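Local atomic coordinates of cyclic GMP-AMP synthase-like receptor (Tribolium castaneum, PDB entry 7LT2), a protein that senses double-stranded RNA in the cytoplasm and makes cyclic GMP-AMP from ATP and GTP to trigger innate immune responses. Residues V96-R108 and F118-D130. Residues are numbered along the deposited sequence; the frame is centred on the assembly and turned at random.
Sequences VWLKLNNLDGWLR and FRKKFLADNDFLD
Lys99 and Phe128 form the non-hydrogen-bonded pair of a single antiparallel beta bridge in the Mab-21 nucleotidyltransferase domain. The bridge ties strand 95-100 to the segment that follows helix 118-122. Two backbone bonds flank the pair. Leu129 N gives to Leu98 O at 2.8 Å, and Leu100 N gives to Asp127 O at 3.1 Å. Beside the first bond a water accepts from Leu98 N and lies 2.8 Å from Leu129 O, which also receives Trp240 NE1. The other edge of the strand pairs with strand 85-89.

Arg119 binds two carboxylates, Asp127 of its own segment and Asp104 of the other. Its chain runs extended and then bends (chi3 -81°). Side-on, NE reaches Asp127 OD1 at 2.9 Å and NH2 reaches Asp127 OD2; both bonds are nearly straight and use the syn sides. End-on, NH1 and NH2 both give to Asp104 OD1, so this one oxygen takes two donors. The Asp104 carboxylate stands almost perpendicular to the guanidinium, at 86°. Two carboxylates around one guanidinium should hold it firmly and would be expected to stabilise its charge. Leu103 CD2 lies over one guanidinium face.

Asp127 OD2 also accepts from a second water. That water donates to Leu100 O and accepts from Leu103 N, and so joins the strand end to the start of helix 103-107.

Apolar groups fill the space between the segments. Leu103 CD2 meets Leu123 CD1 tip to tip at 3.7 Å. Leu100 CD1 packs on Leu123 CD2, and Leu100 CD2 packs on Phe118 CE2. Leu98 and Leu129 lie side by side. Arg238 makes cation-pi contacts with Phe128 and Trp97. Over one face of the Phe128 ring, Lys99 CB makes a CH-pi contact 3.9 Å from the centroid.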
# COMPACT_ATOMS: atom_id res chain seq x y z
N VAL A 96 6.60 -15.51 6.13
CA VAL A 96 7.39 -15.86 7.30
C VAL A 96 6.48 -16.38 8.40
O VAL A 96 5.27 -16.17 8.40
CB VAL A 96 8.21 -14.65 7.82
CG1 VAL A 96 9.15 -14.13 6.74
CG2 VAL A 96 7.27 -13.55 8.30
N TRP A 97 7.10 -17.09 9.34
CA TRP A 97 6.47 -17.47 10.60
C TRP A 97 7.10 -16.67 11.73
O TRP A 97 8.26 -16.25 11.64
CB TRP A 97 6.62 -18.97 10.87
CG TRP A 97 5.86 -19.85 9.93
CD1 TRP A 97 5.04 -19.46 8.92
CD2 TRP A 97 5.86 -21.28 9.92
NE1 TRP A 97 4.52 -20.56 8.28
CE2 TRP A 97 5.01 -21.69 8.87
CE3 TRP A 97 6.50 -22.26 10.69
CZ2 TRP A 97 4.78 -23.03 8.57
CZ3 TRP A 97 6.27 -23.60 10.39
CH2 TRP A 97 5.42 -23.97 9.34
N LEU A 98 6.33 -16.46 12.79
CA LEU A 98 6.80 -15.69 13.94
C LEU A 98 6.38 -16.43 15.20
O LEU A 98 5.19 -16.63 15.44
CB LEU A 98 6.22 -14.27 13.92
CG LEU A 98 6.86 -13.16 14.77
CD1 LEU A 98 6.56 -13.32 16.25
CD2 LEU A 98 8.37 -13.09 14.55
N LYS A 99 7.36 -16.84 16.00
CA LYS A 99 7.07 -17.52 17.26
C LYS A 99 7.78 -16.79 18.40
O LYS A 99 8.75 -16.07 18.20
CB LYS A 99 7.50 -19.00 17.22
CG LYS A 99 8.96 -19.24 16.93
CD LYS A 99 9.30 -20.72 17.09
CE LYS A 99 10.63 -21.08 16.44
NZ LYS A 99 11.78 -20.34 17.04
N LEU A 100 7.24 -16.97 19.60
CA LEU A 100 7.80 -16.37 20.80
C LEU A 100 8.43 -17.47 21.64
O LEU A 100 7.78 -18.49 21.92
CB LEU A 100 6.73 -15.63 21.61
CG LEU A 100 6.13 -14.32 21.08
CD1 LEU A 100 5.25 -14.53 19.85
CD2 LEU A 100 5.34 -13.62 22.18
N ASN A 101 9.69 -17.28 22.03
CA ASN A 101 10.41 -18.29 22.80
C ASN A 101 10.41 -18.03 24.31
O ASN A 101 10.87 -18.90 25.06
CB ASN A 101 11.86 -18.40 22.32
CG ASN A 101 11.99 -19.17 21.01
OD1 ASN A 101 11.11 -19.96 20.66
ND2 ASN A 101 13.08 -18.95 20.30
N ASN A 102 9.90 -16.88 24.77
CA ASN A 102 10.01 -16.54 26.19
C ASN A 102 8.83 -15.67 26.63
O ASN A 102 9.00 -14.72 27.41
CB ASN A 102 11.34 -15.83 26.49
CG ASN A 102 11.62 -15.72 27.98
OD1 ASN A 102 11.39 -16.66 28.74
ND2 ASN A 102 12.12 -14.56 28.41
N LEU A 103 7.62 -15.98 26.16
CA LEU A 103 6.47 -15.21 26.60
C LEU A 103 6.25 -15.35 28.10
O LEU A 103 5.92 -14.37 28.78
CB LEU A 103 5.20 -15.62 25.84
CG LEU A 103 3.96 -14.83 26.26
CD1 LEU A 103 4.22 -13.33 26.13
CD2 LEU A 103 2.72 -15.23 25.47
N ASP A 104 6.43 -16.56 28.64
CA ASP A 104 6.22 -16.76 30.08
C ASP A 104 7.16 -15.88 30.90
O ASP A 104 6.74 -15.29 31.90
CB ASP A 104 6.42 -18.22 30.44
CG ASP A 104 5.30 -19.11 29.95
OD1 ASP A 104 4.31 -18.58 29.41
OD2 ASP A 104 5.40 -20.34 30.12
N GLY A 105 8.42 -15.79 30.50
CA GLY A 105 9.35 -14.93 31.22
C GLY A 105 8.97 -13.47 31.17
O GLY A 105 9.17 -12.74 32.14
N TRP A 106 8.40 -13.03 30.04
CA TRP A 106 7.90 -11.66 29.96
C TRP A 106 6.70 -11.46 30.87
O TRP A 106 6.57 -10.42 31.52
CB TRP A 106 7.55 -11.33 28.50
CG TRP A 106 6.87 -10.00 28.33
CD1 TRP A 106 5.61 -9.77 27.85
CD2 TRP A 106 7.41 -8.72 28.66
NE1 TRP A 106 5.35 -8.43 27.85
CE2 TRP A 106 6.43 -7.76 28.35
CE3 TRP A 106 8.64 -8.28 29.18
CZ2 TRP A 106 6.64 -6.39 28.54
CZ3 TRP A 106 8.84 -6.93 29.37
CH2 TRP A 106 7.84 -6.00 29.05
N LEU A 107 5.80 -12.45 30.94
CA LEU A 107 4.63 -12.32 31.80
C LEU A 107 5.03 -12.21 33.27
O LEU A 107 4.31 -11.59 34.06
CB LEU A 107 3.67 -13.50 31.59
CG LEU A 107 3.12 -13.65 30.16
CD1 LEU A 107 2.23 -14.89 30.06
CD2 LEU A 107 2.38 -12.40 29.73
N ARG A 108 6.17 -12.79 33.65
CA ARG A 108 6.64 -12.71 35.02
C ARG A 108 7.32 -11.39 35.34
O ARG A 108 7.70 -11.17 36.50
CB ARG A 108 7.59 -13.87 35.32
CG ARG A 108 6.88 -15.21 35.44
CD ARG A 108 7.82 -16.32 35.88
NE ARG A 108 8.74 -16.72 34.82
CZ ARG A 108 8.63 -17.83 34.10
NH1 ARG A 108 7.65 -18.69 34.31
NH2 ARG A 108 9.53 -18.08 33.15
N PHE A 118 -2.37 -11.93 26.08
CA PHE A 118 -1.74 -11.90 24.76
C PHE A 118 -1.77 -13.27 24.10
O PHE A 118 -2.11 -13.40 22.92
CB PHE A 118 -0.31 -11.37 24.85
CG PHE A 118 0.37 -11.24 23.50
CD1 PHE A 118 0.22 -10.08 22.76
CD2 PHE A 118 1.14 -12.27 22.98
CE1 PHE A 118 0.83 -9.94 21.52
CE2 PHE A 118 1.74 -12.14 21.74
CZ PHE A 118 1.59 -10.98 21.00
N ARG A 119 -1.40 -14.32 24.84
CA ARG A 119 -1.38 -15.66 24.27
C ARG A 119 -2.77 -16.06 23.78
O ARG A 119 -2.93 -16.52 22.64
CB ARG A 119 -0.86 -16.66 25.31
CG ARG A 119 -0.81 -18.09 24.82
CD ARG A 119 -0.16 -19.03 25.83
NE ARG A 119 1.30 -18.97 25.79
CZ ARG A 119 2.09 -18.76 26.84
NH1 ARG A 119 1.59 -18.55 28.05
NH2 ARG A 119 3.40 -18.77 26.67
N LYS A 120 -3.80 -15.89 24.62
CA LYS A 120 -5.16 -16.25 24.22
C LYS A 120 -5.59 -15.51 22.97
O LYS A 120 -6.27 -16.08 22.11
CB LYS A 120 -6.15 -15.93 25.34
CG LYS A 120 -6.07 -16.72 26.60
CD LYS A 120 -7.25 -16.33 27.49
CE LYS A 120 -6.87 -16.27 28.94
NZ LYS A 120 -5.78 -15.28 29.14
N LYS A 121 -5.23 -14.23 22.87
CA LYS A 121 -5.77 -13.38 21.82
C LYS A 121 -5.02 -13.49 20.50
O LYS A 121 -5.61 -13.27 19.44
CB LYS A 121 -5.78 -11.91 22.26
CG LYS A 121 -6.68 -11.60 23.45
CD LYS A 121 -8.12 -11.95 23.18
CE LYS A 121 -9.01 -11.55 24.35
NZ LYS A 121 -8.91 -10.10 24.65
N PHE A 122 -3.72 -13.82 20.53
CA PHE A 122 -2.89 -13.71 19.34
C PHE A 122 -2.20 -15.00 18.90
O PHE A 122 -1.82 -15.09 17.73
CB PHE A 122 -1.78 -12.67 19.54
CG PHE A 122 -2.26 -11.26 19.63
CD1 PHE A 122 -2.60 -10.70 20.85
CD2 PHE A 122 -2.34 -10.47 18.49
CE1 PHE A 122 -3.02 -9.38 20.93
CE2 PHE A 122 -2.76 -9.15 18.57
CZ PHE A 122 -3.11 -8.61 19.79
N LEU A 123 -2.01 -15.98 19.78
CA LEU A 123 -1.09 -17.07 19.52
C LEU A 123 -1.82 -18.39 19.32
O LEU A 123 -2.79 -18.69 20.02
CB LEU A 123 -0.08 -17.22 20.67
CG LEU A 123 0.76 -15.97 20.92
CD1 LEU A 123 1.76 -16.22 22.05
CD2 LEU A 123 1.46 -15.53 19.64
N ALA A 124 -1.32 -19.18 18.38
CA ALA A 124 -1.82 -20.53 18.16
C ALA A 124 -0.95 -21.50 18.96
O ALA A 124 -0.23 -21.09 19.88
CB ALA A 124 -1.84 -20.84 16.66
N ASP A 125 -0.99 -22.78 18.62
CA ASP A 125 -0.18 -23.77 19.32
C ASP A 125 1.30 -23.45 19.16
O ASP A 125 1.75 -22.99 18.10
CB ASP A 125 -0.50 -25.17 18.79
CG ASP A 125 -0.63 -25.22 17.28
OD1 ASP A 125 -0.08 -24.33 16.59
OD2 ASP A 125 -1.30 -26.15 16.77
N ASN A 126 2.06 -23.68 20.23
CA ASN A 126 3.50 -23.46 20.30
C ASN A 126 3.87 -21.98 20.20
O ASN A 126 5.01 -21.65 19.84
CB ASN A 126 4.24 -24.26 19.22
CG ASN A 126 4.06 -25.76 19.39
OD1 ASN A 126 4.58 -26.36 20.33
ND2 ASN A 126 3.32 -26.37 18.47
N ASP A 127 2.93 -21.09 20.53
CA ASP A 127 3.18 -19.65 20.62
C ASP A 127 3.59 -19.06 19.27
O ASP A 127 4.44 -18.16 19.20
CB ASP A 127 4.22 -19.33 21.69
CG ASP A 127 3.65 -19.41 23.10
OD1 ASP A 127 2.42 -19.54 23.23
OD2 ASP A 127 4.44 -19.35 24.07
N PHE A 128 2.98 -19.55 18.20
CA PHE A 128 3.12 -18.93 16.89
C PHE A 128 2.09 -17.82 16.74
O PHE A 128 0.92 -18.00 17.08
CB PHE A 128 2.95 -19.95 15.76
CG PHE A 128 4.18 -20.76 15.49
CD1 PHE A 128 5.13 -20.32 14.58
CD2 PHE A 128 4.38 -21.98 16.13
CE1 PHE A 128 6.26 -21.07 14.32
CE2 PHE A 128 5.51 -22.73 15.87
CZ PHE A 128 6.45 -22.27 14.96
N LEU A 129 2.54 -16.66 16.25
CA LEU A 129 1.63 -15.57 15.92
C LEU A 129 0.66 -16.02 14.84
O LEU A 129 1.07 -16.57 13.81
CB LEU A 129 2.42 -14.36 15.44
CG LEU A 129 2.54 -13.11 16.32
CD1 LEU A 129 3.13 -11.96 15.49
CD2 LEU A 129 1.21 -12.71 16.94
N ASP A 130 -0.63 -15.79 15.06
CA ASP A 130 -1.67 -16.31 14.18
C ASP A 130 -2.38 -15.15 13.49
O ASP A 130 -2.86 -14.23 14.15
CB ASP A 130 -2.66 -17.17 14.98
CG ASP A 130 -3.66 -17.88 14.10
OD1 ASP A 130 -4.59 -17.21 13.61
OD2 ASP A 130 -3.51 -19.10 13.89
O HOH W 1 3.52 -17.47 12.67
O HOH W 2 6.92 -18.27 24.61